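Local coordinates for protein angiotensin-converting enzyme (Anopheles gambiae, PDB 6S1Y) that probably cleaves peptides as a zinc metalloprotease of the angiotensin-converting enzyme family, here with a gamma-glutamyl dipeptide bound near its zinc ion, at residues Y155-Y160 and P471-T476; Y436-Y441 and C457-M462; R453-K458 and Q478-P483. One frame throughout, in Å; residues are numbered along the deposited sequence.

All three contacts gather round helix 455-467 and the chain that follows it. Contact 2 and contact 3 share Cys457 and Lys458 on this helix. Contact 1 lies next to it and meets its Trp460. Contact 3 is the buried one, while contacts 1 and 2 are partly buried. Contact 2 lies nearest the ligand and pairs two helices by apolar and aromatic packing. Contact 1 sets a helix against a loop that opens with two prolines, like contact 2 without a hydrogen bond across. Contact 3 alone has hydrogen bonds across its segments. A salt bridge from Arg475 to Asp481 joins contacts 1 and 3, and a probable hydrogen bond from Tyr441 OH to Tyr455 O joins contacts 2 and 3.

Contact 1: residues Y155-Y160 and P471-T476; sequences YWVQWY and PPVVRT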
loop_
_atom_site.group_PDB
_atom_site.type_symbol
_atom_site.label_atom_id
_atom_site.label_comp_id
_atom_site.label_asym_id
_atom_site.label_seq_id
_atom_site.Cartn_x
_atom_site.Cartn_y
_atom_site.Cartn_z
ATOM N N TYR A 155 11.570 2.923 -21.402
ATOM C CA TYR A 155 10.235 2.949 -20.822
ATOM C C TYR A 155 10.210 3.730 -19.521
ATOM O O TYR A 155 9.209 4.370 -19.196
ATOM C CB TYR A 155 9.703 1.537 -20.602
ATOM C CG TYR A 155 9.293 0.834 -21.890
ATOM C CD1 TYR A 155 8.186 1.260 -22.642
ATOM C CD2 TYR A 155 10.011 -0.266 -22.351
ATOM C CE1 TYR A 155 7.823 0.609 -23.814
ATOM C CE2 TYR A 155 9.662 -0.904 -23.517
ATOM C CZ TYR A 155 8.568 -0.479 -24.243
ATOM O OH TYR A 155 8.249 -1.154 -25.398
ATOM N N TRP A 156 11.278 3.648 -18.729
ATOM C CA TRP A 156 11.337 4.450 -17.505
ATOM C C TRP A 156 11.205 5.929 -17.844
ATOM O O TRP A 156 10.362 6.637 -17.280
ATOM C CB TRP A 156 12.637 4.161 -16.758
ATOM C CG TRP A 156 12.720 4.752 -15.389
ATOM C CD1 TRP A 156 12.610 4.086 -14.203
ATOM C CD2 TRP A 156 12.952 6.122 -15.055
ATOM N NE1 TRP A 156 12.764 4.966 -13.140
ATOM C CE2 TRP A 156 12.973 6.217 -13.641
ATOM C CE3 TRP A 156 13.149 7.289 -15.812
ATOM C CZ2 TRP A 156 13.153 7.430 -12.973
ATOM C CZ3 TRP A 156 13.332 8.504 -15.140
ATOM C CH2 TRP A 156 13.341 8.558 -13.738
ATOM N N VAL A 157 11.992 6.390 -18.825
ATOM C CA VAL A 157 11.953 7.789 -19.253
ATOM C C VAL A 157 10.581 8.164 -19.812
ATOM O O VAL A 157 10.033 9.229 -19.492
ATOM C CB VAL A 157 13.062 8.061 -20.279
ATOM C CG1 VAL A 157 12.869 9.443 -20.935
ATOM C CG2 VAL A 157 14.439 7.939 -19.600
ATOM N N GLN A 158 10.020 7.316 -20.678
ATOM C CA GLN A 158 8.673 7.549 -21.190
ATOM C C GLN A 158 7.670 7.707 -20.057
ATOM O O GLN A 158 6.883 8.662 -20.031
ATOM C CB GLN A 158 8.256 6.392 -22.089
ATOM C CG GLN A 158 9.005 6.351 -23.407
ATOM C CD GLN A 158 8.510 7.389 -24.378
ATOM O OE1 GLN A 158 7.292 7.600 -24.527
ATOM N NE2 GLN A 158 9.438 8.042 -25.058
ATOM N N TRP A 159 7.679 6.771 -19.107
ATOM C CA TRP A 159 6.673 6.785 -18.054
ATOM C C TRP A 159 6.741 8.072 -17.241
ATOM O O TRP A 159 5.723 8.751 -17.042
ATOM C CB TRP A 159 6.837 5.572 -17.130
ATOM C CG TRP A 159 5.890 5.662 -15.964
ATOM C CD1 TRP A 159 6.185 6.025 -14.682
ATOM C CD2 TRP A 159 4.471 5.433 -15.994
ATOM N NE1 TRP A 159 5.045 6.036 -13.909
ATOM C CE2 TRP A 159 3.983 5.663 -14.691
ATOM C CE3 TRP A 159 3.571 5.040 -16.998
ATOM C CZ2 TRP A 159 2.640 5.517 -14.365
ATOM C CZ3 TRP A 159 2.244 4.901 -16.677
ATOM C CH2 TRP A 159 1.785 5.149 -15.373
ATOM N N TYR A 160 7.932 8.408 -16.737
ATOM C CA TYR A 160 8.093 9.552 -15.849
ATOM C C TYR A 160 7.876 10.867 -16.593
ATOM O O TYR A 160 7.319 11.813 -16.031
ATOM C CB TYR A 160 9.490 9.511 -15.200
ATOM C CG TYR A 160 9.604 8.602 -13.992
ATOM C CD1 TYR A 160 9.748 7.199 -14.138
ATOM C CD2 TYR A 160 9.512 9.114 -12.707
ATOM C CE1 TYR A 160 9.801 6.348 -13.018
ATOM C CE2 TYR A 160 9.570 8.270 -11.580
ATOM C CZ TYR A 160 9.733 6.907 -11.743
ATOM O OH TYR A 160 9.815 6.128 -10.626
ATOM N N PRO A 471 17.560 7.358 -10.542
ATOM C CA PRO A 471 17.104 7.299 -11.924
ATOM C C PRO A 471 18.181 6.789 -12.862
ATOM O O PRO A 471 19.383 6.941 -12.603
ATOM C CB PRO A 471 16.761 8.765 -12.245
ATOM C CG PRO A 471 16.504 9.414 -10.929
ATOM C CD PRO A 471 17.404 8.708 -9.963
ATOM N N PRO A 472 17.775 6.235 -14.012
ATOM C CA PRO A 472 18.742 5.759 -15.003
ATOM C C PRO A 472 19.359 6.857 -15.857
ATOM O O PRO A 472 20.298 6.579 -16.616
ATOM C CB PRO A 472 17.885 4.834 -15.868
ATOM C CG PRO A 472 16.556 5.561 -15.879
ATOM C CD PRO A 472 16.386 6.067 -14.476
ATOM N N VAL A 473 18.824 8.074 -15.812
ATOM C CA VAL A 473 19.325 9.208 -16.577
ATOM C C VAL A 473 19.329 10.405 -15.636
ATOM O O VAL A 473 18.671 10.404 -14.593
ATOM C CB VAL A 473 18.463 9.530 -17.810
ATOM C CG1 VAL A 473 18.466 8.373 -18.812
ATOM C CG2 VAL A 473 17.046 9.879 -17.359
ATOM N N VAL A 474 20.031 11.457 -16.045
ATOM C CA VAL A 474 20.045 12.683 -15.267
ATOM C C VAL A 474 18.677 13.343 -15.327
ATOM O O VAL A 474 18.100 13.490 -16.407
ATOM C CB VAL A 474 21.145 13.620 -15.789
ATOM C CG1 VAL A 474 21.079 14.972 -15.101
ATOM C CG2 VAL A 474 22.514 12.974 -15.590
ATOM N N ARG A 475 18.148 13.723 -14.164
ATOM C CA ARG A 475 16.929 14.519 -14.051
ATOM C C ARG A 475 17.280 15.946 -13.618
ATOM O O ARG A 475 18.367 16.205 -13.089
ATOM C CB ARG A 475 15.935 13.897 -13.048
ATOM C CG ARG A 475 15.642 12.390 -13.259
ATOM C CD ARG A 475 14.984 12.079 -14.595
ATOM N NE ARG A 475 13.560 12.378 -14.604
ATOM C CZ ARG A 475 12.823 12.455 -15.701
ATOM N NH1 ARG A 475 13.399 12.293 -16.888
ATOM N NH2 ARG A 475 11.520 12.712 -15.618
ATOM N N THR A 476 16.333 16.867 -13.817
ATOM C CA THR A 476 16.512 18.270 -13.451
ATOM C C THR A 476 15.238 18.783 -12.789
ATOM O O THR A 476 14.233 18.060 -12.685
ATOM C CB THR A 476 16.847 19.141 -14.676
ATOM O OG1 THR A 476 15.691 19.239 -15.523
ATOM C CG2 THR A 476 18.025 18.547 -15.461
#
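Trp156 meets Pro472 because its CG lies anti to the backbone N (chi1 -171°), which sends the indole out from helix 149-163 to the proline loop. Arg475 bends at chi2 and chi3, and this brings its guanidinium to the rim of the same ring. Pro472 CD sits over the centre of the six-membered ring of Trp156, 3.5 Å from the centroid and 13° off the normal. The opposite face of the indole is covered by Tyr160, from the next turn of its own helix. Pro471 CB reaches Trp156 CH2 at 3.7 Å. Arg475 NE comes to the edge of the indole in its plane, 3.9 Å from Trp156 CZ3. The guanidinium stands at 89° to the ring, so the ring edge meets its face. Arg475 NH2 lies 3.8 Å from Tyr160 CB and forms a salt bridge with Asp481, while NH1 bonds Asn161. At the next residue, Val157 CG2 and Val473 CG2 touch at 3.9 Å. Trp460 of helix 455-467 also packs on Trp156, Pro471 and Arg475. The arrangement is a CH-pi contact of a proline on an indole whose other face carries Tyr160. It joins helix 149-163 to the chain running from strand 469-470 into strand 475-476.

Contact 2: residues Y436-Y441 and C457-M462; sequences YTLDKY and CKFWEM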
loop_
_atom_site.group_PDB
_atom_site.type_symbol
_atom_site.label_atom_id
_atom_site.label_comp_id
_atom_site.label_asym_id
_atom_site.label_seq_id
_atom_site.Cartn_x
_atom_site.Cartn_y
_atom_site.Cartn_z
ATOM N N TYR A 436 8.573 4.914 3.607
ATOM C CA TYR A 436 8.990 6.021 4.462
ATOM C C TYR A 436 9.272 7.288 3.654
ATOM O O TYR A 436 8.803 8.373 4.009
ATOM C CB TYR A 436 10.238 5.610 5.255
ATOM C CG TYR A 436 10.838 6.682 6.142
ATOM C CD1 TYR A 436 10.185 7.119 7.293
ATOM C CD2 TYR A 436 12.094 7.226 5.859
ATOM C CE1 TYR A 436 10.767 8.086 8.116
ATOM C CE2 TYR A 436 12.665 8.173 6.668
ATOM C CZ TYR A 436 12.002 8.614 7.791
ATOM O OH TYR A 436 12.599 9.571 8.599
ATOM N N THR A 437 10.037 7.170 2.563
ATOM C CA THR A 437 10.447 8.365 1.835
ATOM C C THR A 437 9.270 9.068 1.168
ATOM O O THR A 437 9.328 10.276 0.937
ATOM C CB THR A 437 11.491 8.036 0.764
ATOM O OG1 THR A 437 10.978 7.013 -0.088
ATOM C CG2 THR A 437 12.782 7.544 1.377
ATOM N N LEU A 438 8.214 8.341 0.813
ATOM C CA LEU A 438 7.116 8.990 0.099
ATOM C C LEU A 438 6.387 10.004 0.985
ATOM O O LEU A 438 6.048 11.103 0.528
ATOM C CB LEU A 438 6.127 7.959 -0.431
ATOM C CG LEU A 438 6.424 7.293 -1.766
ATOM C CD1 LEU A 438 5.124 6.766 -2.357
ATOM C CD2 LEU A 438 7.072 8.275 -2.730
ATOM N N ASP A 439 6.105 9.652 2.237
ATOM C CA ASP A 439 5.445 10.632 3.086
ATOM C C ASP A 439 6.425 11.562 3.773
ATOM O O ASP A 439 6.087 12.728 4.006
ATOM C CB ASP A 439 4.519 9.930 4.078
ATOM C CG ASP A 439 3.140 9.613 3.437
ATOM O OD1 ASP A 439 2.990 9.893 2.229
ATOM O OD2 ASP A 439 2.213 9.121 4.123
ATOM N N LYS A 440 7.650 11.129 4.057
ATOM C CA LYS A 440 8.622 12.105 4.542
ATOM C C LYS A 440 8.766 13.217 3.518
ATOM O O LYS A 440 8.766 14.396 3.868
ATOM C CB LYS A 440 9.965 11.439 4.838
ATOM C CG LYS A 440 10.973 12.312 5.560
ATOM C CD LYS A 440 12.371 11.659 5.555
ATOM C CE LYS A 440 13.437 12.484 6.326
ATOM N NZ LYS A 440 13.275 12.362 7.794
ATOM N N TYR A 441 8.810 12.863 2.233
ATOM C CA TYR A 441 8.849 13.880 1.192
ATOM C C TYR A 441 7.582 14.725 1.204
ATOM O O TYR A 441 7.647 15.962 1.167
ATOM C CB TYR A 441 9.039 13.239 -0.177
ATOM C CG TYR A 441 8.980 14.222 -1.310
ATOM C CD1 TYR A 441 10.065 15.017 -1.611
ATOM C CD2 TYR A 441 7.835 14.363 -2.083
ATOM C CE1 TYR A 441 10.019 15.921 -2.644
ATOM C CE2 TYR A 441 7.788 15.264 -3.129
ATOM C CZ TYR A 441 8.885 16.037 -3.404
ATOM O OH TYR A 441 8.843 16.927 -4.449
ATOM N N CYS A 457 14.754 17.552 -6.995
ATOM C CA CYS A 457 16.013 17.038 -6.465
ATOM C C CYS A 457 15.919 16.690 -4.979
ATOM O O CYS A 457 16.625 15.785 -4.533
ATOM C CB CYS A 457 17.151 18.017 -6.782
ATOM S SG CYS A 457 17.601 17.942 -8.634
ATOM N N LYS A 458 15.038 17.320 -4.204
ATOM C CA LYS A 458 14.845 16.844 -2.835
ATOM C C LYS A 458 14.119 15.499 -2.811
ATOM O O LYS A 458 14.348 14.684 -1.912
ATOM C CB LYS A 458 14.099 17.886 -1.993
ATOM C CG LYS A 458 15.024 19.011 -1.448
ATOM C CD LYS A 458 16.016 18.467 -0.427
ATOM C CE LYS A 458 16.812 19.570 0.295
ATOM N NZ LYS A 458 17.213 19.134 1.678
ATOM N N PHE A 459 13.275 15.223 -3.805
ATOM C CA PHE A 459 12.686 13.892 -3.928
ATOM C C PHE A 459 13.759 12.839 -4.179
ATOM O O PHE A 459 13.934 11.899 -3.390
ATOM C CB PHE A 459 11.666 13.889 -5.053
ATOM C CG PHE A 459 11.072 12.533 -5.333
ATOM C CD1 PHE A 459 10.148 11.968 -4.458
ATOM C CD2 PHE A 459 11.383 11.863 -6.499
ATOM C CE1 PHE A 459 9.573 10.731 -4.724
ATOM C CE2 PHE A 459 10.822 10.646 -6.778
ATOM C CZ PHE A 459 9.911 10.066 -5.878
ATOM N N TRP A 460 14.514 12.992 -5.270
ATOM C CA TRP A 460 15.504 11.979 -5.608
ATOM C C TRP A 460 16.636 11.931 -4.588
ATOM O O TRP A 460 17.257 10.881 -4.401
ATOM C CB TRP A 460 16.052 12.229 -7.012
ATOM C CG TRP A 460 15.044 11.937 -8.085
ATOM C CD1 TRP A 460 14.518 12.813 -9.005
ATOM C CD2 TRP A 460 14.430 10.668 -8.346
ATOM N NE1 TRP A 460 13.601 12.153 -9.828
ATOM C CE2 TRP A 460 13.528 10.844 -9.431
ATOM C CE3 TRP A 460 14.544 9.402 -7.764
ATOM C CZ2 TRP A 460 12.776 9.799 -9.943
ATOM C CZ3 TRP A 460 13.774 8.367 -8.276
ATOM C CH2 TRP A 460 12.909 8.577 -9.356
ATOM N N GLU A 461 16.907 13.040 -3.899
ATOM C CA GLU A 461 17.918 13.019 -2.847
ATOM C C GLU A 461 17.456 12.144 -1.689
ATOM O O GLU A 461 18.237 11.343 -1.158
ATOM C CB GLU A 461 18.236 14.452 -2.373
ATOM C CG GLU A 461 19.181 14.521 -1.171
ATOM C CD GLU A 461 19.362 15.948 -0.626
ATOM O OE1 GLU A 461 18.592 16.350 0.274
ATOM O OE2 GLU A 461 20.261 16.668 -1.117
ATOM N N MET A 462 16.184 12.265 -1.296
ATOM C CA MET A 462 15.674 11.410 -0.225
ATOM C C MET A 462 15.608 9.946 -0.663
ATOM O O MET A 462 15.958 9.049 0.107
ATOM C CB MET A 462 14.295 11.908 0.227
ATOM C CG MET A 462 14.345 13.174 1.103
ATOM S SD MET A 462 12.715 13.727 1.703
ATOM C CE MET A 462 12.043 12.125 1.982
#
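Aromatic packing comes first, between Tyr441 and Phe459. The Phe459 ring turns its edge to the face of Tyr441, a T-shaped pair with centroids 5.3 Å apart and planes at 74°. Phe459 CD1 stands over the centre of the Tyr441 ring. A chi1 of 175° swings the Tyr441 ring across to the other helix, where CE1 lies 3.6 Å from Phe459 CB. The phenol OH bonds the carbonyl O of Tyr455, one turn before Phe459. The segments belong to helices 431-447 and 455-467, which form a helical hairpin within the mainly helical fold. The axes of 436-441 and 457-462 approach to 10.1 Å and run roughly antiparallel (148°). Methyl-to-backbone packing comes from Met462. Its chain is extended to SD and bends at chi3, which turns CE to within 3.3 Å of Tyr441 N and close to Thr437 O. Apolar contacts follow. Met462 CE lies 3.9 Å from Tyr441 CB and 3.6 Å from Lys440 CB. Met462 SD approaches the edge of the Tyr441 ring near its plane. Leu438 CD2 reaches the edge of Phe459 at CE1, 4.0 Å away. No hydrogen bond links the two six-residue segments. Lys440 NZ donates to Tyr436 OH at 3.0 Å, and that hydroxyl also bonds Asp208.

Contact 3: residues R453-K458 and Q478-P483; sequences REYNCK and QDFDPP
Asn456 and Asp481 meet obliquely, with amide and carboxylate planes 58° apart, and both ends of the amide are used. The first torsion of Asn456 turns CG away from its own backbone N, which directs the amide from the first turn of helix 455-467 to the loop. Its OD1 accepts from the backbone N of Asp481 at 2.9 Å. The N-H...O angle is 159°, so the bond is fairly straight, but the donor stands well above the carbonyl plane. The amide nitrogen ND2 gives the second bond, to Asp481 OD2 at 3.1 Å. That acceptor lies in the amide plane of Asn456, yet OD2 is met from above its own carboxylate plane. ND2 also bonds the carbonyl O of Thr476 and passes 3.4 Å from Asp479 CB. Pro482 CD lies near Asn456 OD1, at 3.7 Å. Beside this polar pair, the rings of Tyr455 and Phe480 are tilted against each other, with centroids 5.6 Å apart and planes at 32°. Phe480 CE1 lies 3.7 Å from both Tyr455 CD2 and Tyr455 CB. Pro483 CD covers one face of the Phe480 ring toward its rim. The Tyr455 OH bonds Gln172 at the far end of the ring. Asp481 has a further partner, since OD2 also accepts from Trp460 NE1. The chemistry implies a buried carboxylate whose charge is probably stabilised by these donors, and an amide whose rotation is set by bonds to both its ends, tying the start of helix 455-467 to the loop 478-483.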
loop_
_atom_site.group_PDB
_atom_site.type_symbol
_atom_site.label_atom_id
_atom_site.label_comp_id
_atom_site.label_asym_id
_atom_site.label_seq_id
_atom_site.Cartn_x
_atom_site.Cartn_y
_atom_site.Cartn_z
ATOM N N ARG A 453 10.883 25.168 -5.994
ATOM C CA ARG A 453 11.994 25.181 -6.940
ATOM C C ARG A 453 13.014 24.087 -6.651
ATOM O O ARG A 453 13.971 23.944 -7.411
ATOM C CB ARG A 453 12.667 26.557 -6.940
ATOM C CG ARG A 453 13.286 26.916 -5.616
ATOM C CD ARG A 453 13.629 28.405 -5.513
ATOM N NE ARG A 453 13.542 28.858 -4.124
ATOM C CZ ARG A 453 14.390 28.499 -3.161
ATOM N NH1 ARG A 453 15.403 27.677 -3.426
ATOM N NH2 ARG A 453 14.218 28.958 -1.927
ATOM N N GLU A 454 12.830 23.312 -5.583
ATOM C CA GLU A 454 13.667 22.152 -5.297
ATOM C C GLU A 454 12.839 20.868 -5.201
ATOM O O GLU A 454 13.287 19.880 -4.614
ATOM C CB GLU A 454 14.462 22.383 -4.004
ATOM C CG GLU A 454 13.704 23.177 -2.960
ATOM C CD GLU A 454 14.302 23.104 -1.562
ATOM O OE1 GLU A 454 13.499 23.123 -0.595
ATOM O OE2 GLU A 454 15.546 23.036 -1.424
ATOM N N TYR A 455 11.644 20.850 -5.786
ATOM C CA TYR A 455 10.750 19.701 -5.633
ATOM C C TYR A 455 11.404 18.407 -6.115
ATOM O O TYR A 455 11.326 17.370 -5.445
ATOM C CB TYR A 455 9.455 19.937 -6.411
ATOM C CG TYR A 455 8.333 20.644 -5.676
ATOM C CD1 TYR A 455 8.395 20.920 -4.326
ATOM C CD2 TYR A 455 7.190 21.003 -6.358
ATOM C CE1 TYR A 455 7.344 21.560 -3.688
ATOM C CE2 TYR A 455 6.141 21.628 -5.734
ATOM C CZ TYR A 455 6.210 21.897 -4.418
ATOM O OH TYR A 455 5.129 22.524 -3.859
ATOM N N ASN A 456 12.057 18.440 -7.276
ATOM C CA ASN A 456 12.482 17.177 -7.849
ATOM C C ASN A 456 13.774 16.675 -7.224
ATOM O O ASN A 456 13.891 15.479 -6.925
ATOM C CB ASN A 456 12.634 17.280 -9.364
ATOM C CG ASN A 456 12.363 15.930 -10.058
ATOM O OD1 ASN A 456 11.539 15.126 -9.587
ATOM N ND2 ASN A 456 13.071 15.670 -11.159
ATOM N N CYS A 457 14.754 17.552 -6.995
ATOM C CA CYS A 457 16.013 17.038 -6.465
ATOM C C CYS A 457 15.919 16.690 -4.979
ATOM O O CYS A 457 16.625 15.785 -4.533
ATOM C CB CYS A 457 17.151 18.017 -6.782
ATOM S SG CYS A 457 17.601 17.942 -8.634
ATOM N N LYS A 458 15.038 17.320 -4.204
ATOM C CA LYS A 458 14.845 16.844 -2.835
ATOM C C LYS A 458 14.119 15.499 -2.811
ATOM O O LYS A 458 14.348 14.684 -1.912
ATOM C CB LYS A 458 14.099 17.886 -1.993
ATOM C CG LYS A 458 15.024 19.011 -1.448
ATOM C CD LYS A 458 16.016 18.467 -0.427
ATOM C CE LYS A 458 16.812 19.570 0.295
ATOM N NZ LYS A 458 17.213 19.134 1.678
ATOM N N GLN A 478 13.366 20.812 -14.205
ATOM C CA GLN A 478 12.345 20.864 -15.246
ATOM C C GLN A 478 11.516 19.584 -15.273
ATOM O O GLN A 478 10.375 19.605 -15.741
ATOM C CB GLN A 478 12.981 21.093 -16.615
ATOM C CG GLN A 478 13.638 22.460 -16.759
ATOM C CD GLN A 478 14.748 22.453 -17.794
ATOM O OE1 GLN A 478 15.868 22.901 -17.521
ATOM N NE2 GLN A 478 14.446 21.932 -18.989
ATOM N N ASP A 479 12.081 18.464 -14.808
ATOM C CA ASP A 479 11.310 17.267 -14.529
ATOM C C ASP A 479 10.590 17.447 -13.200
ATOM O O ASP A 479 10.961 18.297 -12.386
ATOM C CB ASP A 479 12.207 16.035 -14.475
ATOM C CG ASP A 479 13.083 15.906 -15.705
ATOM O OD1 ASP A 479 12.536 15.927 -16.829
ATOM O OD2 ASP A 479 14.327 15.808 -15.551
ATOM N N PHE A 480 9.527 16.662 -12.997
ATOM C CA PHE A 480 8.865 16.664 -11.687
ATOM C C PHE A 480 8.260 15.268 -11.466
ATOM O O PHE A 480 7.129 14.989 -11.866
ATOM C CB PHE A 480 7.817 17.757 -11.586
ATOM C CG PHE A 480 7.031 17.704 -10.306
ATOM C CD1 PHE A 480 7.669 17.755 -9.099
ATOM C CD2 PHE A 480 5.669 17.582 -10.322
ATOM C CE1 PHE A 480 6.961 17.687 -7.922
ATOM C CE2 PHE A 480 4.953 17.524 -9.146
ATOM C CZ PHE A 480 5.600 17.575 -7.943
ATOM N N ASP A 481 9.018 14.421 -10.801
ATOM C CA ASP A 481 8.815 12.986 -10.885
ATOM C C ASP A 481 7.910 12.340 -9.836
ATOM O O ASP A 481 7.399 11.243 -10.080
ATOM C CB ASP A 481 10.202 12.323 -10.867
ATOM C CG ASP A 481 10.983 12.592 -12.144
ATOM O OD1 ASP A 481 10.329 12.533 -13.215
ATOM O OD2 ASP A 481 12.223 12.860 -12.083
ATOM N N PRO A 482 7.649 12.973 -8.698
ATOM C CA PRO A 482 6.798 12.332 -7.658
ATOM C C PRO A 482 5.443 11.871 -8.165
ATOM O O PRO A 482 4.960 10.806 -7.745
ATOM C CB PRO A 482 6.651 13.442 -6.604
ATOM C CG PRO A 482 7.978 14.154 -6.722
ATOM C CD PRO A 482 8.265 14.217 -8.192
ATOM N N PRO A 483 4.770 12.626 -9.037
ATOM C CA PRO A 483 3.413 12.203 -9.455
ATOM C C PRO A 483 3.393 10.952 -10.331
ATOM O O PRO A 483 2.310 10.417 -10.584
ATOM C CB PRO A 483 2.870 13.423 -10.224
ATOM C CG PRO A 483 3.729 14.568 -9.765
ATOM C CD PRO A 483 5.099 13.968 -9.539
#